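PDB 4F0B: thiol transferase from Phanerochaete chrysosporium, which binds oxidized glutathione disulfide and, as a Ure2p-type glutathione transferase, probably catalyses glutathione-dependent thiol transfer. Local coordinates for residues A[9-14]-A[72-77]; A[43-48]-A[55-60]; A[161-166]-A[200-205]; A[168-173]-A[207-212]. All blocks are in the same frame, centred on the assembly; numbering follows the deposited sequence.

Contact 1 (A[9-14]-A[72-77]); sequences VVHYTA and PAITHE
The His11 ring turns its edge to Pro72 and Ala73. Near the ring plane, NE2 lies 3.5 Å from Pro72 CB, and CD2 lies 3.7 Å from Ala73 O. Ile74 CG2 approaches CD2 of His11 from an oblique direction, at 3.9 Å. One face carries CB of Thr13, offset toward the rim. The His11 ring reaches its partners because CG stands anti to the backbone N (chi1 -174°), which runs the ring alongside the Pro72 ring. On the face of the sheet that carries Val10, Tyr12 and Thr75, the edge of the Tyr12 ring points in plane at Ala73 O, with CD2 3.7 Å from that oxygen. Water 1 lies at the same ring's edge. It bonds Tyr12 OH at 2.7 Å and Thr75 OG1 at 2.8 Å, so it links the two strands through their side chains. Thr75 OG1 also lies beside CB of Val10. In the backbone, Val10 with Thr75 and Tyr12 with Ala73 form antiparallel hydrogen-bonded pairs. The bond from Tyr12 N to Ala73 O is short, 2.8 Å, and nearly along the C=O axis. CA-H groups of Val9, Ile74 and Pro72 add contacts to carbonyl oxygens across the pair.

The peptide bond before Pro72 is cis, as in the cis-proline loop of thioredoxin-like folds, and Pro72 lines the glutathione pocket. Strand 9-13 is an inner strand of the sheet, between parallel 38-42 and antiparallel 73-76. Helix 84-95 packs on Pro72 and Ile74, and helix 20-33 on His11 and Pro72.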
# COMPACT_ATOMS: atom_id res chain seq x y z
N VAL A 9 -12.38 -17.78 10.95
CA VAL A 9 -11.47 -16.64 10.84
C VAL A 9 -11.19 -16.16 12.25
O VAL A 9 -12.12 -16.06 13.07
CB VAL A 9 -12.10 -15.51 9.98
CG1 VAL A 9 -11.23 -14.28 10.03
CG2 VAL A 9 -12.23 -15.98 8.53
N VAL A 10 -9.92 -15.91 12.56
CA VAL A 10 -9.56 -15.20 13.79
C VAL A 10 -8.99 -13.84 13.39
O VAL A 10 -8.13 -13.75 12.52
CB VAL A 10 -8.49 -15.97 14.59
CG1 VAL A 10 -8.17 -15.25 15.90
CG2 VAL A 10 -8.94 -17.43 14.87
N HIS A 11 -9.53 -12.76 13.98
CA HIS A 11 -9.11 -11.40 13.66
C HIS A 11 -8.35 -10.82 14.83
O HIS A 11 -8.95 -10.62 15.91
CB HIS A 11 -10.36 -10.54 13.41
CG HIS A 11 -10.04 -9.15 12.94
ND1 HIS A 11 -10.87 -8.08 13.23
CD2 HIS A 11 -9.01 -8.63 12.21
CE1 HIS A 11 -10.39 -6.98 12.68
NE2 HIS A 11 -9.25 -7.28 12.07
N TYR A 12 -7.05 -10.55 14.63
CA TYR A 12 -6.20 -9.94 15.64
C TYR A 12 -6.22 -8.44 15.38
O TYR A 12 -5.77 -7.99 14.31
CB TYR A 12 -4.78 -10.49 15.51
CG TYR A 12 -4.69 -11.97 15.78
CD1 TYR A 12 -4.47 -12.46 17.07
CD2 TYR A 12 -4.85 -12.90 14.74
CE1 TYR A 12 -4.41 -13.83 17.33
CE2 TYR A 12 -4.81 -14.28 15.00
CZ TYR A 12 -4.57 -14.72 16.30
OH TYR A 12 -4.51 -16.05 16.61
N THR A 13 -6.76 -7.68 16.33
CA THR A 13 -7.05 -6.29 16.02
C THR A 13 -7.02 -5.38 17.24
O THR A 13 -6.73 -5.82 18.36
CB THR A 13 -8.41 -6.23 15.30
OG1 THR A 13 -8.50 -4.97 14.64
CG2 THR A 13 -9.58 -6.41 16.27
N ALA A 14 -7.32 -4.10 16.99
CA ALA A 14 -7.45 -3.08 18.03
C ALA A 14 -8.34 -2.00 17.45
O ALA A 14 -8.48 -1.92 16.22
CB ALA A 14 -6.06 -2.50 18.43
N PRO A 72 -4.02 -4.89 11.83
CA PRO A 72 -4.68 -6.19 12.00
C PRO A 72 -3.97 -7.30 11.26
O PRO A 72 -3.13 -7.11 10.37
CB PRO A 72 -6.08 -5.95 11.39
CG PRO A 72 -5.78 -4.96 10.23
CD PRO A 72 -4.67 -4.05 10.78
N ALA A 73 -4.34 -8.51 11.67
CA ALA A 73 -3.99 -9.71 10.93
C ALA A 73 -5.12 -10.69 11.11
O ALA A 73 -5.88 -10.61 12.08
CB ALA A 73 -2.66 -10.33 11.43
N ILE A 74 -5.23 -11.65 10.19
CA ILE A 74 -6.15 -12.75 10.39
C ILE A 74 -5.48 -14.08 10.22
O ILE A 74 -4.41 -14.19 9.62
CB ILE A 74 -7.35 -12.72 9.45
CG1 ILE A 74 -6.90 -12.85 7.97
CG2 ILE A 74 -8.21 -11.48 9.68
CD1 ILE A 74 -8.06 -13.16 7.00
N THR A 75 -6.10 -15.12 10.79
CA THR A 75 -5.84 -16.48 10.29
C THR A 75 -7.13 -17.04 9.77
O THR A 75 -8.20 -16.78 10.30
CB THR A 75 -5.23 -17.39 11.35
OG1 THR A 75 -6.10 -17.47 12.49
CG2 THR A 75 -3.86 -16.87 11.76
N HIS A 76 -7.03 -17.82 8.71
CA HIS A 76 -8.18 -18.49 8.14
C HIS A 76 -7.81 -19.92 7.96
O HIS A 76 -6.97 -20.27 7.13
CB HIS A 76 -8.58 -17.87 6.81
CG HIS A 76 -9.63 -18.64 6.09
ND1 HIS A 76 -9.57 -18.87 4.74
CD2 HIS A 76 -10.74 -19.29 6.54
CE1 HIS A 76 -10.60 -19.63 4.38
NE2 HIS A 76 -11.32 -19.90 5.45
N GLU A 77 -8.46 -20.74 8.78
CA GLU A 77 -8.13 -22.14 8.92
C GLU A 77 -6.63 -22.30 9.04
O GLU A 77 -6.04 -23.14 8.39
CB GLU A 77 -8.72 -22.96 7.76
CG GLU A 77 -10.25 -22.93 7.80
CD GLU A 77 -10.91 -23.91 6.84
OE1 GLU A 77 -10.22 -24.80 6.31
OE2 GLU A 77 -12.13 -23.78 6.60
O HOH W 1 -4.93 -18.10 14.92

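Contact 2 (A[43-48]-A[55-60]); sequences MSIRDA and NQVKSD. With GDS (oxidized glutathione disulfide), chain C.
Gln56 folds its side chain back over Ser44 and Arg46. CB points away from 43-48, but chi1 sets CG anti to the backbone N and the chain then bends at chi2 (-74°), which returns it. CG rests 3.8 Å from Ser44 OG. CD passes near the carbonyl oxygens of Ser44 and Arg46. OE1 turns back to its own segment and accepts Lys58 N at 2.8 Å, the donor standing above the carbonyl plane. NE2 lies 3.0 Å from Arg46 O. NE2 donates to water 2, which gives protons to Asp47 OD1 and to OE3 of the bound disulfide. The amide thus reaches the ligand through one water.

The backbones meet in a single bridge: Ser44 N donates to Asn55 O (2.8 Å), and Val57 N to Ser44 O (3.1 Å). Ser44 OG accepts Arg46 N in an ST turn and bonds Asp49. Ile45 CG2 packs alongside Val57 CG1, 4.0 Å away, and also touches the ligand. Ile45, Val57 and Lys58 belong to the glutathione pocket. Arg157 of the second subunit packs on Lys58. The loop follows strand 38-42 and leads into helix 60-63, whose Trp61 and Phe62 pack on Met43.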
# COMPACT_ATOMS: atom_id res chain seq x y z
N MET A 43 -5.59 -6.90 20.69
CA MET A 43 -4.15 -6.84 20.90
C MET A 43 -3.76 -5.48 21.41
O MET A 43 -4.23 -4.45 20.90
CB MET A 43 -3.39 -7.12 19.59
CG MET A 43 -3.72 -8.47 19.00
SD MET A 43 -2.86 -9.81 19.84
CE MET A 43 -1.18 -9.50 19.32
N SER A 44 -2.87 -5.45 22.40
CA SER A 44 -2.22 -4.19 22.75
C SER A 44 -1.26 -3.74 21.67
O SER A 44 -0.45 -4.53 21.19
CB SER A 44 -1.46 -4.34 24.07
OG SER A 44 -0.59 -3.22 24.18
N ILE A 45 -1.39 -2.48 21.29
CA ILE A 45 -0.49 -1.86 20.32
C ILE A 45 0.43 -0.87 21.01
O ILE A 45 1.07 -0.06 20.35
CB ILE A 45 -1.26 -1.13 19.18
CG1 ILE A 45 -2.12 -0.03 19.78
CG2 ILE A 45 -2.09 -2.15 18.42
CD1 ILE A 45 -2.69 0.95 18.73
N ARG A 46 0.51 -0.94 22.34
CA ARG A 46 1.32 0.03 23.10
C ARG A 46 2.72 -0.49 23.38
O ARG A 46 2.88 -1.61 23.91
CB ARG A 46 0.65 0.34 24.44
CG ARG A 46 -0.80 0.72 24.33
CD ARG A 46 -1.27 1.35 25.60
NE ARG A 46 -0.88 0.59 26.78
CZ ARG A 46 -0.78 1.13 27.99
NH1 ARG A 46 -0.41 0.39 29.03
NH2 ARG A 46 -1.00 2.44 28.15
N ASP A 47 3.73 0.31 23.07
CA ASP A 47 5.10 -0.04 23.41
C ASP A 47 5.28 -0.28 24.93
O ASP A 47 6.11 -1.10 25.33
CB ASP A 47 6.08 1.05 22.93
CG ASP A 47 6.17 1.14 21.41
OD1 ASP A 47 5.73 0.21 20.71
OD2 ASP A 47 6.73 2.15 20.90
N ALA A 48 4.53 0.42 25.77
CA ALA A 48 4.66 0.26 27.22
C ALA A 48 4.29 -1.15 27.66
O ALA A 48 4.68 -1.57 28.75
CB ALA A 48 3.78 1.26 27.93
N ASN A 55 -1.16 -10.78 24.72
CA ASN A 55 -1.77 -10.24 23.50
C ASN A 55 -1.22 -8.84 23.23
O ASN A 55 -1.85 -7.82 23.54
CB ASN A 55 -3.30 -10.24 23.62
CG ASN A 55 -3.90 -11.64 23.57
OD1 ASN A 55 -3.25 -12.59 23.13
ND2 ASN A 55 -5.17 -11.77 23.97
N GLN A 56 -0.03 -8.81 22.65
CA GLN A 56 0.72 -7.58 22.40
C GLN A 56 1.45 -7.79 21.07
O GLN A 56 1.99 -8.87 20.82
CB GLN A 56 1.69 -7.31 23.55
CG GLN A 56 2.08 -5.82 23.69
CD GLN A 56 3.05 -5.35 22.63
OE1 GLN A 56 3.94 -6.09 22.20
NE2 GLN A 56 2.91 -4.10 22.22
N VAL A 57 1.46 -6.77 20.23
CA VAL A 57 1.88 -6.95 18.84
C VAL A 57 3.32 -7.34 18.59
O VAL A 57 3.62 -7.84 17.51
CB VAL A 57 1.54 -5.73 17.95
CG1 VAL A 57 0.02 -5.56 17.86
CG2 VAL A 57 2.22 -4.48 18.48
N LYS A 58 4.21 -7.13 19.58
CA LYS A 58 5.62 -7.51 19.39
C LYS A 58 5.95 -8.88 19.99
O LYS A 58 7.11 -9.31 19.95
CB LYS A 58 6.54 -6.45 20.00
CG LYS A 58 6.34 -5.02 19.42
CD LYS A 58 6.32 -5.05 17.88
CE LYS A 58 6.18 -3.62 17.32
NZ LYS A 58 6.05 -3.65 15.82
N SER A 59 4.93 -9.57 20.50
CA SER A 59 5.13 -10.89 21.10
C SER A 59 5.60 -11.85 20.01
O SER A 59 5.10 -11.82 18.88
CB SER A 59 3.84 -11.38 21.72
OG SER A 59 3.51 -10.59 22.85
N ASP A 60 6.57 -12.69 20.34
CA ASP A 60 7.08 -13.63 19.36
C ASP A 60 6.00 -14.50 18.70
O ASP A 60 6.03 -14.73 17.49
CB ASP A 60 8.16 -14.49 20.00
CG ASP A 60 8.91 -15.30 19.00
OD1 ASP A 60 9.69 -14.68 18.25
OD2 ASP A 60 8.72 -16.53 18.94
N1 GDS C . 0.26 -1.04 6.75
CA1 GDS C . -0.35 -1.72 7.94
C1 GDS C . -1.79 -2.16 7.55
OE1 GDS C . -2.39 -1.52 6.67
OE2 GDS C . -2.25 -3.16 8.14
CB1 GDS C . -0.45 -0.71 9.10
CG1 GDS C . -0.96 -1.37 10.40
CD1 GDS C . -0.72 -0.43 11.57
O1 GDS C . -0.25 0.70 11.48
N2 GDS C . -1.03 -0.96 12.80
CA2 GDS C . -0.90 -0.20 14.05
C2 GDS C . -0.10 -1.02 15.04
O2 GDS C . -0.30 -2.26 15.18
CB2 GDS C . -2.24 0.12 14.70
SG2 GDS C . -3.40 1.00 13.65
N3 GDS C . 0.79 -0.32 15.76
CA3 GDS C . 1.59 -1.00 16.78
C3 GDS C . 3.04 -0.72 16.66
OE3 GDS C . 3.78 -1.31 17.48
OE4 GDS C . 3.45 0.06 15.75
N4 GDS C . -0.36 3.45 10.64
CA4 GDS C . 0.13 3.93 9.35
C4 GDS C . -0.51 3.21 8.12
OE5 GDS C . -1.63 2.66 8.23
OE6 GDS C . 0.16 3.24 7.08
C5 GDS C . -0.45 4.30 11.66
O5 GDS C . -0.12 5.51 11.57
CA5 GDS C . -0.94 3.73 12.98
N5 GDS C . -0.19 4.34 14.10
CB5 GDS C . -2.46 4.04 13.04
SG5 GDS C . -3.23 3.21 14.42
CA6 GDS C . 3.68 3.45 15.51
C6 GDS C . 4.31 4.79 15.08
OE7 GDS C . 3.97 5.27 13.97
OE8 GDS C . 5.18 5.28 15.84
N6 GDS C . 4.74 2.63 16.12
CB6 GDS C . 2.54 3.69 16.54
CG6 GDS C . 1.26 4.41 16.02
CD6 GDS C . 0.57 3.60 14.97
O6 GDS C . 0.67 2.39 14.83
O HOH W 2 4.01 -2.11 20.32

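Contact 3 (A[161-166]-A[200-205]); sequences VLDDRL and FPNVKA
Asp163 and Asn202 are brought together by their first torsions. Asp163 holds CG anti to the backbone N (chi1 -163°), which swings its carboxylate across to the start of helix 201-211. Asn202 holds CG anti to its carbonyl carbon (chi1 -59°), beside the backbone N. The two side chains cross at about a right angle, with the planes of amide and carboxylate well turned against each other. Asn202 ND2 donates to Asp163 OD2 at 2.9 Å in a nearly straight bond. The oxygen lies in the amide plane, but the N-H comes from above the carboxylate plane. OD1 of Asp163 faces the first-turn backbone: Val203 N donates to it at 2.9 Å, and Asn202 N adds a weak bond. The exact place of OD1 is less sure, because it sits too near a neighbouring atom in the model. A negative group here would also suit the positive end of the helix dipole. An alanine in place of Asp163 would probably leave the Asn202 amide without its acceptor and the start of helix 201-211 without a nearby negative charge.

Apolar contacts continue beside this polar centre. Leu162 CD2 lies 3.9 Å from Val203 CG2. Leu166 sets its CB 3.8 Å from Asn202 CB and its CD1 against Val203. The edge of the Phe200 ring is turned to Asp163 CB, and this ring also packs on Tyr159 and Lys156. The two helix segments cross at 76°. Both helices belong to the all-helical C-terminal domain of the glutathione transferase fold; here a carboxylate of one helix meets backbone N-H groups in the first turn of another.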
# COMPACT_ATOMS: atom_id res chain seq x y z
N VAL A 161 -7.86 14.72 -3.56
CA VAL A 161 -7.91 13.68 -4.59
C VAL A 161 -9.16 12.80 -4.39
O VAL A 161 -9.92 12.53 -5.35
CB VAL A 161 -6.65 12.79 -4.56
CG1 VAL A 161 -6.78 11.59 -5.53
CG2 VAL A 161 -5.39 13.63 -4.92
N LEU A 162 -9.42 12.36 -3.16
CA LEU A 162 -10.59 11.50 -2.89
C LEU A 162 -11.89 12.27 -3.14
O LEU A 162 -12.84 11.71 -3.75
CB LEU A 162 -10.52 10.98 -1.46
CG LEU A 162 -11.66 10.06 -1.06
CD1 LEU A 162 -11.64 8.78 -1.88
CD2 LEU A 162 -11.46 9.73 0.42
N ASP A 163 -11.95 13.53 -2.69
CA ASP A 163 -13.16 14.32 -2.86
C ASP A 163 -13.49 14.50 -4.35
O ASP A 163 -14.66 14.35 -4.78
CB ASP A 163 -13.02 15.68 -2.17
CG ASP A 163 -14.35 16.35 -1.98
OD1 ASP A 163 -15.04 16.00 -0.97
OD2 ASP A 163 -14.71 17.20 -2.84
N ASP A 164 -12.49 14.81 -5.17
CA ASP A 164 -12.70 14.97 -6.60
C ASP A 164 -13.14 13.65 -7.26
O ASP A 164 -14.03 13.65 -8.13
CB ASP A 164 -11.43 15.51 -7.28
CG ASP A 164 -11.17 16.97 -7.00
OD1 ASP A 164 -12.09 17.69 -6.59
OD2 ASP A 164 -10.02 17.40 -7.26
N ARG A 165 -12.57 12.54 -6.81
CA ARG A 165 -13.01 11.23 -7.29
C ARG A 165 -14.48 11.00 -6.95
O ARG A 165 -15.23 10.44 -7.77
CB ARG A 165 -12.16 10.11 -6.69
CG ARG A 165 -12.63 8.69 -7.04
CD ARG A 165 -12.60 8.38 -8.51
NE ARG A 165 -13.25 7.10 -8.78
CZ ARG A 165 -13.28 6.52 -9.97
NH1 ARG A 165 -12.61 7.04 -10.98
NH2 ARG A 165 -13.94 5.37 -10.13
N LEU A 166 -14.91 11.40 -5.77
CA LEU A 166 -16.27 11.14 -5.36
C LEU A 166 -17.28 12.11 -5.99
O LEU A 166 -18.49 11.87 -5.89
CB LEU A 166 -16.37 11.15 -3.82
CG LEU A 166 -15.76 9.90 -3.16
CD1 LEU A 166 -15.63 10.18 -1.67
CD2 LEU A 166 -16.67 8.69 -3.38
N PHE A 200 -14.32 19.17 2.26
CA PHE A 200 -14.32 17.98 1.40
C PHE A 200 -15.74 17.40 1.46
O PHE A 200 -15.97 16.34 2.02
CB PHE A 200 -13.29 16.94 1.91
CG PHE A 200 -11.92 17.52 2.07
CD1 PHE A 200 -11.03 17.55 1.01
CD2 PHE A 200 -11.53 18.06 3.28
CE1 PHE A 200 -9.74 18.12 1.17
CE2 PHE A 200 -10.25 18.62 3.45
CZ PHE A 200 -9.35 18.66 2.38
N PRO A 201 -16.72 18.10 0.89
CA PRO A 201 -18.13 17.74 1.12
C PRO A 201 -18.52 16.40 0.48
O PRO A 201 -19.45 15.74 0.96
CB PRO A 201 -18.91 18.91 0.49
CG PRO A 201 -17.98 19.43 -0.57
CD PRO A 201 -16.59 19.31 0.05
N ASN A 202 -17.79 15.96 -0.55
CA ASN A 202 -18.05 14.63 -1.08
C ASN A 202 -17.55 13.54 -0.15
O ASN A 202 -18.26 12.56 0.12
CB ASN A 202 -17.50 14.51 -2.50
CG ASN A 202 -18.14 15.55 -3.44
OD1 ASN A 202 -19.26 15.34 -3.93
ND2 ASN A 202 -17.47 16.67 -3.65
N VAL A 203 -16.35 13.74 0.39
CA VAL A 203 -15.86 12.81 1.39
C VAL A 203 -16.80 12.80 2.60
O VAL A 203 -17.11 11.75 3.13
CB VAL A 203 -14.45 13.20 1.85
CG1 VAL A 203 -13.99 12.27 3.01
CG2 VAL A 203 -13.46 13.12 0.69
N LYS A 204 -17.27 13.98 3.01
CA LYS A 204 -18.12 14.04 4.20
C LYS A 204 -19.40 13.22 4.02
O LYS A 204 -19.77 12.42 4.91
CB LYS A 204 -18.46 15.50 4.52
CG LYS A 204 -19.15 15.68 5.88
CD LYS A 204 -19.64 17.13 6.06
CE LYS A 204 -20.22 17.34 7.46
NZ LYS A 204 -20.84 18.69 7.67
N ALA A 205 -20.08 13.41 2.89
CA ALA A 205 -21.34 12.69 2.65
C ALA A 205 -21.11 11.18 2.51
O ALA A 205 -21.97 10.36 2.86
CB ALA A 205 -22.06 13.24 1.40

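Contact 4 (A[168-173]-A[207-212]); sequences GREYIL and VERIEK
Arg209 NH2 donates to the backbone oxygen Glu170 O at 2.9 Å. The N-H meets a lone pair in the carbonyl plane, yet the bond is bent (130° at the hydrogen), and the oxygen is tilted from the guanidinium plane. Arg209 gets there with CG between its backbone N and carbonyl carbon (chi1 72°) and a second bend at chi3. The Glu170 side chain lies over one face of the guanidinium, its CB offset toward the rim. The carboxylate of Glu170 is stacked there, with the planes 14° apart. Its OE2 is 4.0 Å from Arg209 NE and no N-H points at it, so the attraction is one of charge alone.

Tyr171 takes the aliphatic part of the arginine. Its OH is 3.2 Å from Arg209 CD, and Ile210 CG1 meets the edge of the ring, 4.0 Å from CE1. Water 4 bonds Tyr171 OH at 2.7 Å and donates to Arg209 O, while water 3 joins Arg169 O to Arg209 NH1 weakly. A leucine in place of Arg209 would probably leave Glu170 O without this donor and the Glu170 carboxylate without its nearby positive charge.

This is a surface contact between the loop that follows helix 145-166 and the C-terminal part of helix 201-211. Helix 178-187 lies next to both: Asp180 bonds Ile172 N and packs on Tyr171, and Phe184 touches Ile210.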
# COMPACT_ATOMS: atom_id res chain seq x y z
N GLY A 168 -19.91 13.36 -8.27
CA GLY A 168 -20.81 12.66 -9.18
C GLY A 168 -21.04 11.22 -8.75
O GLY A 168 -21.71 10.50 -9.48
N ARG A 169 -20.50 10.81 -7.60
CA ARG A 169 -20.58 9.40 -7.18
C ARG A 169 -21.10 9.29 -5.75
O ARG A 169 -21.08 10.28 -4.99
CB ARG A 169 -19.18 8.74 -7.25
CG ARG A 169 -18.53 8.82 -8.61
CD ARG A 169 -17.29 7.95 -8.65
NE ARG A 169 -16.68 7.93 -9.95
CZ ARG A 169 -16.91 7.04 -10.90
NH1 ARG A 169 -17.77 6.01 -10.70
NH2 ARG A 169 -16.25 7.16 -12.05
N GLU A 170 -21.51 8.09 -5.35
CA GLU A 170 -21.71 7.81 -3.93
C GLU A 170 -20.57 6.97 -3.34
O GLU A 170 -20.37 7.01 -2.12
CB GLU A 170 -23.03 7.07 -3.67
CG GLU A 170 -24.24 7.95 -3.94
CD GLU A 170 -25.51 7.40 -3.30
OE1 GLU A 170 -25.63 6.16 -3.12
OE2 GLU A 170 -26.39 8.21 -2.95
N TYR A 171 -19.86 6.19 -4.17
CA TYR A 171 -18.77 5.31 -3.70
C TYR A 171 -17.64 5.37 -4.71
O TYR A 171 -17.85 5.74 -5.91
CB TYR A 171 -19.26 3.85 -3.48
CG TYR A 171 -20.39 3.80 -2.50
CD1 TYR A 171 -20.15 3.90 -1.13
CD2 TYR A 171 -21.72 3.72 -2.94
CE1 TYR A 171 -21.19 3.90 -0.22
CE2 TYR A 171 -22.77 3.72 -2.04
CZ TYR A 171 -22.50 3.82 -0.68
OH TYR A 171 -23.57 3.84 0.20
N ILE A 172 -16.44 5.01 -4.26
CA ILE A 172 -15.25 5.25 -5.07
C ILE A 172 -15.32 4.57 -6.44
O ILE A 172 -15.01 5.19 -7.47
CB ILE A 172 -13.99 4.80 -4.31
CG1 ILE A 172 -13.85 5.63 -3.03
CG2 ILE A 172 -12.74 4.90 -5.20
CD1 ILE A 172 -12.78 5.04 -2.10
N LEU A 173 -15.75 3.31 -6.44
CA LEU A 173 -15.86 2.54 -7.67
C LEU A 173 -17.31 2.24 -8.00
O LEU A 173 -17.63 1.16 -8.48
CB LEU A 173 -15.00 1.26 -7.62
CG LEU A 173 -13.51 1.61 -7.41
CD1 LEU A 173 -12.78 0.28 -7.23
CD2 LEU A 173 -12.94 2.38 -8.57
N VAL A 207 -18.58 9.46 4.08
CA VAL A 207 -18.38 8.97 5.44
C VAL A 207 -19.73 8.77 6.11
O VAL A 207 -19.96 7.74 6.74
CB VAL A 207 -17.51 9.96 6.28
CG1 VAL A 207 -17.58 9.60 7.78
CG2 VAL A 207 -16.04 9.96 5.77
N GLU A 208 -20.63 9.74 5.98
CA GLU A 208 -21.93 9.64 6.63
C GLU A 208 -22.75 8.45 6.13
O GLU A 208 -23.36 7.71 6.95
CB GLU A 208 -22.67 10.95 6.45
CG GLU A 208 -22.04 12.06 7.27
CD GLU A 208 -22.61 13.45 7.01
OE1 GLU A 208 -23.38 13.62 6.04
OE2 GLU A 208 -22.24 14.38 7.77
N ARG A 209 -22.76 8.21 4.81
CA ARG A 209 -23.58 7.11 4.32
C ARG A 209 -23.02 5.75 4.70
O ARG A 209 -23.78 4.76 4.81
CB ARG A 209 -23.90 7.22 2.82
CG ARG A 209 -22.76 6.95 1.85
CD ARG A 209 -23.21 7.02 0.35
NE ARG A 209 -23.71 8.36 0.04
CZ ARG A 209 -22.96 9.36 -0.44
NH1 ARG A 209 -23.52 10.56 -0.62
NH2 ARG A 209 -21.69 9.19 -0.77
N ILE A 210 -21.71 5.65 4.89
CA ILE A 210 -21.09 4.40 5.30
C ILE A 210 -21.27 4.20 6.81
O ILE A 210 -21.59 3.09 7.27
CB ILE A 210 -19.61 4.35 4.89
CG1 ILE A 210 -19.50 4.31 3.35
CG2 ILE A 210 -18.92 3.11 5.48
CD1 ILE A 210 -18.13 4.57 2.79
N GLU A 211 -21.09 5.28 7.58
CA GLU A 211 -21.22 5.18 9.04
C GLU A 211 -22.59 4.63 9.46
O GLU A 211 -22.69 3.92 10.46
CB GLU A 211 -20.92 6.56 9.69
CG GLU A 211 -20.88 6.60 11.22
CD GLU A 211 -19.54 6.17 11.85
OE1 GLU A 211 -18.47 6.36 11.24
OE2 GLU A 211 -19.58 5.70 13.01
N LYS A 212 -23.65 4.97 8.69
CA LYS A 212 -25.01 4.57 9.02
C LYS A 212 -25.26 3.07 8.82
O LYS A 212 -26.28 2.56 9.27
CB LYS A 212 -26.02 5.39 8.18
CG LYS A 212 -26.16 6.83 8.58
CD LYS A 212 -27.12 7.51 7.62
CE LYS A 212 -27.14 9.02 7.81
NZ LYS A 212 -28.04 9.64 6.80
O HOH W 3 -23.12 12.14 -3.17
O HOH W 4 -24.14 2.79 2.60

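How the contacts relate
From the N terminus, strand 9-13 opens contact 1, which closes when strand 73-76 pairs with it. Contact 2 is nested inside that long loop. It closes a short loop between strand 38-42 and helix 60-63, and Thr13 O probably bonds Met43 N where the two meet. Both lie in the thioredoxin-like half, which lines much of the glutathione site. After both have closed, contacts 3 and 4 open in the helical half. Their segments alternate along the chain, so the two loops cross, and both end on helix 201-211. Arg165 NH2 probably bonds Ile172 O between them. Contacts 1 and 3 lie about 31 Å apart, centre to centre, on opposite sides of the chain's centre.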